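Local coordinates for protein HemO (Neisseria meningitidis, PDB 1J77) that binds heme through its iron and probably breaks the porphyrin ring open as a heme oxygenase, an enzyme of a heme-utilizing pathogen, at residues A[28-33]-A[122-127]. Sequence-based numbering, arbitrary orientation.
With HEM (protoporphyrin IX containing Fe), chain B.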
ATOM      1  N   ASN A  28      -5.296   7.249   9.847  1.00 16.36           N
ATOM      2  CA  ASN A  28      -6.411   8.028  10.386  1.00 16.70           C
ATOM      3  C   ASN A  28      -7.461   8.335   9.330  1.00 16.58           C
ATOM      4  O   ASN A  28      -8.669   8.265   9.615  1.00 15.78           O
ATOM      5  CB  ASN A  28      -5.883   9.353  10.972  1.00 16.48           C
ATOM      6  CG  ASN A  28      -5.140   9.181  12.264  1.00 18.26           C
ATOM      7  OD1 ASN A  28      -5.382   8.224  12.982  1.00 19.93           O
ATOM      8  ND2 ASN A  28      -4.239  10.124  12.577  1.00 21.91           N
ATOM      9  N   LEU A  29      -7.006   8.731   8.122  1.00 13.76           N
ATOM     10  CA  LEU A  29      -7.990   9.053   7.095  1.00 13.37           C
ATOM     11  C   LEU A  29      -8.794   7.837   6.637  1.00 14.20           C
ATOM     12  O   LEU A  29     -10.001   7.925   6.380  1.00 15.65           O
ATOM     13  CB  LEU A  29      -7.325   9.740   5.906  1.00 14.43           C
ATOM     14  CG  LEU A  29      -8.214  10.269   4.781  1.00 15.20           C
ATOM     15  CD1 LEU A  29      -9.293  11.260   5.280  1.00 17.42           C
ATOM     16  CD2 LEU A  29      -7.354  10.914   3.758  1.00 17.03           C
ATOM     17  N   VAL A  30      -8.114   6.705   6.440  1.00 14.71           N
ATOM     18  CA  VAL A  30      -8.789   5.475   6.048  1.00 15.43           C
ATOM     19  C   VAL A  30      -9.869   5.149   7.115  1.00 16.86           C
ATOM     20  O   VAL A  30     -11.033   4.902   6.805  1.00 17.89           O
ATOM     21  CB  VAL A  30      -7.816   4.296   5.940  1.00 15.26           C
ATOM     22  CG1 VAL A  30      -8.570   2.924   5.936  1.00 15.53           C
ATOM     23  CG2 VAL A  30      -6.876   4.475   4.704  1.00 14.03           C
ATOM     24  N   MET A  31      -9.473   5.158   8.363  1.00 16.14           N
ATOM     25  CA  MET A  31     -10.481   4.844   9.375  1.00 17.11           C
ATOM     26  C   MET A  31     -11.605   5.864   9.480  1.00 17.58           C
ATOM     27  O   MET A  31     -12.752   5.473   9.653  1.00 18.53           O
ATOM     28  CB  MET A  31      -9.818   4.602  10.691  1.00 17.86           C
ATOM     29  CG  MET A  31      -8.828   3.453  10.691  1.00 21.57           C
ATOM     30  SD  MET A  31      -9.543   1.877  10.116  1.00 25.76           S
ATOM     31  CE  MET A  31     -10.749   1.590  11.371  1.00 25.53           C
ATOM     32  N   SER A  32     -11.314   7.137   9.232  1.00 15.71           N
ATOM     33  CA  SER A  32     -12.365   8.149   9.350  1.00 16.75           C
ATOM     34  C   SER A  32     -13.460   7.952   8.309  1.00 16.33           C
ATOM     35  O   SER A  32     -14.620   8.371   8.538  1.00 18.58           O
ATOM     36  CB  SER A  32     -11.837   9.563   9.178  1.00 17.80           C
ATOM     37  OG  SER A  32     -10.940   9.901  10.155  1.00 22.10           O
ATOM     38  N   VAL A  33     -13.147   7.379   7.139  1.00 15.56           N
ATOM     39  CA  VAL A  33     -14.176   7.257   6.094  1.00 15.99           C
ATOM     40  C   VAL A  33     -14.973   5.945   6.229  1.00 16.62           C
ATOM     41  O   VAL A  33     -15.826   5.672   5.410  1.00 17.23           O
ATOM     42  CB  VAL A  33     -13.577   7.398   4.650  1.00 16.12           C
ATOM     43  CG1 VAL A  33     -13.085   8.837   4.456  1.00 15.33           C
ATOM     44  CG2 VAL A  33     -12.522   6.378   4.377  1.00 15.83           C
ATOM     45  N   ALA A 122      -2.748  -6.369   9.144  1.00 25.45           N
ATOM     46  CA  ALA A 122      -3.450  -7.218  10.110  1.00 25.28           C
ATOM     47  C   ALA A 122      -4.705  -6.564  10.735  1.00 25.64           C
ATOM     48  O   ALA A 122      -5.750  -7.215  10.920  1.00 24.98           O
ATOM     49  CB  ALA A 122      -2.512  -7.611  11.203  1.00 25.76           C
ATOM     50  N   PHE A 123      -4.609  -5.287  11.078  1.00 24.96           N
ATOM     51  CA  PHE A 123      -5.758  -4.626  11.706  1.00 24.39           C
ATOM     52  C   PHE A 123      -6.886  -4.598  10.719  1.00 22.88           C
ATOM     53  O   PHE A 123      -8.031  -4.905  11.031  1.00 23.39           O
ATOM     54  CB  PHE A 123      -5.368  -3.216  12.149  1.00 24.15           C
ATOM     55  CG  PHE A 123      -6.482  -2.428  12.719  1.00 27.36           C
ATOM     56  CD1 PHE A 123      -6.736  -2.463  14.085  1.00 28.11           C
ATOM     57  CD2 PHE A 123      -7.255  -1.623  11.901  1.00 27.23           C
ATOM     58  CE1 PHE A 123      -7.772  -1.718  14.633  1.00 28.90           C
ATOM     59  CE2 PHE A 123      -8.293  -0.894  12.441  1.00 29.45           C
ATOM     60  CZ  PHE A 123      -8.543  -0.938  13.812  1.00 28.67           C
ATOM     61  N   LEU A 124      -6.604  -4.229   9.474  1.00 22.78           N
ATOM     62  CA  LEU A 124      -7.639  -4.181   8.473  1.00 22.58           C
ATOM     63  C   LEU A 124      -8.227  -5.572   8.221  1.00 23.65           C
ATOM     64  O   LEU A 124      -9.425  -5.697   7.971  1.00 22.78           O
ATOM     65  CB  LEU A 124      -7.101  -3.608   7.167  1.00 22.50           C
ATOM     66  CG  LEU A 124      -6.711  -2.130   7.161  1.00 22.72           C
ATOM     67  CD1 LEU A 124      -5.996  -1.901   5.897  1.00 22.97           C
ATOM     68  CD2 LEU A 124      -7.924  -1.197   7.283  1.00 25.20           C
ATOM     69  N   PHE A 125      -7.349  -6.583   8.191  1.00 24.13           N
ATOM     70  CA  PHE A 125      -7.811  -7.961   7.983  1.00 24.80           C
ATOM     71  C   PHE A 125      -8.748  -8.352   9.123  1.00 24.19           C
ATOM     72  O   PHE A 125      -9.806  -8.979   8.921  1.00 23.99           O
ATOM     73  CB  PHE A 125      -6.621  -8.931   7.923  1.00 24.73           C
ATOM     74  CG  PHE A 125      -6.959 -10.307   7.429  1.00 26.25           C
ATOM     75  CD1 PHE A 125      -7.647 -10.492   6.246  1.00 28.00           C
ATOM     76  CD2 PHE A 125      -6.519 -11.419   8.135  1.00 28.43           C
ATOM     77  CE1 PHE A 125      -7.927 -11.769   5.793  1.00 29.68           C
ATOM     78  CE2 PHE A 125      -6.794 -12.711   7.666  1.00 30.17           C
ATOM     79  CZ  PHE A 125      -7.491 -12.866   6.504  1.00 29.92           C
ATOM     80  N   LYS A 126      -8.368  -8.002  10.341  1.00 24.89           N
ATOM     81  CA  LYS A 126      -9.249  -8.324  11.491  1.00 25.49           C
ATOM     82  C   LYS A 126     -10.628  -7.698  11.317  1.00 25.70           C
ATOM     83  O   LYS A 126     -11.656  -8.338  11.552  1.00 26.86           O
ATOM     84  CB  LYS A 126      -8.642  -7.902  12.819  1.00 26.68           C
ATOM     85  CG  LYS A 126      -9.634  -7.897  13.978  1.00 28.50           C
ATOM     86  CD  LYS A 126      -9.056  -7.337  15.228  1.00 33.29           C
ATOM     87  CE  LYS A 126     -10.146  -7.333  16.305  1.00 36.07           C
ATOM     88  NZ  LYS A 126      -9.660  -7.525  17.675  1.00 38.76           N
ATOM     89  N   HIS A 127     -10.672  -6.441  10.874  1.00 24.14           N
ATOM     90  CA  HIS A 127     -11.973  -5.791  10.762  1.00 23.00           C
ATOM     91  C   HIS A 127     -12.812  -6.219   9.559  1.00 24.23           C
ATOM     92  O   HIS A 127     -14.042  -6.189   9.597  1.00 24.53           O
ATOM     93  CB  HIS A 127     -11.786  -4.264  10.863  1.00 23.31           C
ATOM     94  CG  HIS A 127     -11.660  -3.821  12.272  1.00 22.86           C
ATOM     95  ND1 HIS A 127     -10.474  -3.831  12.971  1.00 27.35           N
ATOM     96  CD2 HIS A 127     -12.619  -3.499  13.166  1.00 23.38           C
ATOM     97  CE1 HIS A 127     -10.706  -3.478  14.224  1.00 27.32           C
ATOM     98  NE2 HIS A 127     -11.992  -3.226  14.351  1.00 28.67           N
TER
HETATM   99  CHA HEM B 300       3.375  -0.374   8.951  1.00 21.93           C
HETATM  100  CHB HEM B 300      -1.160   0.146  10.565  1.00 21.71           C
HETATM  101  CHC HEM B 300      -2.548   1.642   6.134  1.00 20.05           C
HETATM  102  CHD HEM B 300       2.103   1.574   4.674  1.00 19.34           C
HETATM  103  C1A HEM B 300       2.252  -0.453   9.738  1.00 22.53           C
HETATM  104  C2A HEM B 300       2.170  -1.072  11.081  1.00 24.44           C
HETATM  105  C3A HEM B 300       0.914  -0.911  11.494  1.00 23.29           C
HETATM  106  C4A HEM B 300       0.158  -0.194  10.478  1.00 21.84           C
HETATM  107  CMA HEM B 300       0.344  -1.396  12.850  1.00 26.04           C
HETATM  108  CAA HEM B 300       3.265  -1.836  11.879  0.70 25.13           C
HETATM  109  CBA HEM B 300       3.105  -3.333  11.614  0.70 27.00           C
HETATM  110  CGA HEM B 300       4.224  -4.145  12.237  0.70 26.47           C
HETATM  111  O1A HEM B 300       5.298  -3.548  12.543  0.70 28.59           O
HETATM  112  O2A HEM B 300       4.016  -5.379  12.436  0.70 28.76           O
HETATM  113  C1B HEM B 300      -1.947   0.591   9.513  1.00 21.71           C
HETATM  114  C2B HEM B 300      -3.367   0.798   9.574  1.00 21.95           C
HETATM  115  C3B HEM B 300      -3.765   1.250   8.350  1.00 19.45           C
HETATM  116  C4B HEM B 300      -2.589   1.257   7.483  1.00 20.33           C
HETATM  117  CMB HEM B 300      -4.179   0.526  10.866  1.00 24.03           C
HETATM  118  CAB HEM B 300      -5.185   1.569   7.877  1.00 20.92           C
HETATM  119  CBB HEM B 300      -6.086   2.105   8.694  1.00 22.12           C
HETATM  120  C1C HEM B 300      -1.422   1.693   5.356  1.00 17.87           C
HETATM  121  C2C HEM B 300      -1.384   2.001   3.927  1.00 19.32           C
HETATM  122  C3C HEM B 300      -0.095   2.039   3.553  1.00 19.45           C
HETATM  123  C4C HEM B 300       0.732   1.654   4.663  1.00 19.35           C
HETATM  124  CMC HEM B 300      -2.628   2.360   3.101  1.00 21.90           C
HETATM  125  CAC HEM B 300       0.485   2.345   2.179  1.00 21.90           C
HETATM  126  CBC HEM B 300      -0.248   3.001   1.284  1.00 25.59           C
HETATM  127  C1D HEM B 300       2.825   1.058   5.704  1.00 19.10           C
HETATM  128  C2D HEM B 300       4.254   0.896   5.634  1.00 18.06           C
HETATM  129  C3D HEM B 300       4.666   0.318   6.951  1.00 20.10           C
HETATM  130  C4D HEM B 300       3.431   0.171   7.684  1.00 21.03           C
HETATM  131  CMD HEM B 300       5.140   1.268   4.444  1.00 18.84           C
HETATM  132  CAD HEM B 300       6.057  -0.118   7.411  1.00 22.64           C
HETATM  133  CBD HEM B 300       6.636   0.788   8.457  1.00 22.18           C
HETATM  134  CGD HEM B 300       8.035   0.260   8.686  1.00 25.59           C
HETATM  135  O1D HEM B 300       8.948   0.688   7.939  1.00 23.73           O
HETATM  136  O2D HEM B 300       8.241  -0.535   9.655  1.00 28.65           O
HETATM  137  NA  HEM B 300       1.013   0.048   9.417  1.00 20.91           N
HETATM  138  NB  HEM B 300      -1.501   0.918   8.242  1.00 20.54           N
HETATM  139  NC  HEM B 300      -0.130   1.478   5.736  1.00 17.75           N
HETATM  140  ND  HEM B 300       2.331   0.626   6.943  1.00 20.32           N
HETATM  141 FE   HEM B 300       0.463   0.865   7.628  1.00 19.42          FE
HETATM  142  O   HOH W   1       0.169  -0.938   6.939  1.00 31.79           O
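Met-31 folds at chi2 and again at chi3 (-64°), curling its sulfur and methyl across to Phe-123, whose CG is anti to the backbone N (chi1 176°) and which reaches out from the opposite direction. The meeting is a Met-aromatic contact at the end of the heme pocket in the all-helical heme oxygenase fold, and it illustrates how two helices can be joined largely through a cofactor. Helix 11-32, which carries the axial ligand His-23, ends here; helix 122-129 lies on the other side of the porphyrin. The local axes run within 9° of parallel but stay 13.0 Å apart, too far for backbones to touch, and only 130 Å² is buried between the segments.

Contact with the ring is made from its rim: Met-31 CE lies near the ring plane, 3.7 Å from Phe-123 CE2, and the sulfur SD also lies beside the ring edge, 5.2 Å from the ring centroid. One face of the same ring carries His-127 ND1, offset toward the rim, while that nitrogen donates to Phe-123 O, which also accepts the helical N-H of His-127 from the opposite face of the carbonyl plane.

Deeper in, Val-30 CG1 approaches Leu-124 CD2 at 4.4 Å, and Phe-45 of helix 39-60 touches both side chains. One of the heme's two vinyl groups, CAB and CBB, lies between the two helices: CBB is 3.7 Å from Met-31 CG and 3.8 Å from Val-30 CG1, and CAB sits 3.9 Å from Leu-124 CD2. The neighbouring ring methyl, CMB, rests 3.9 Å from Phe-123 CD2.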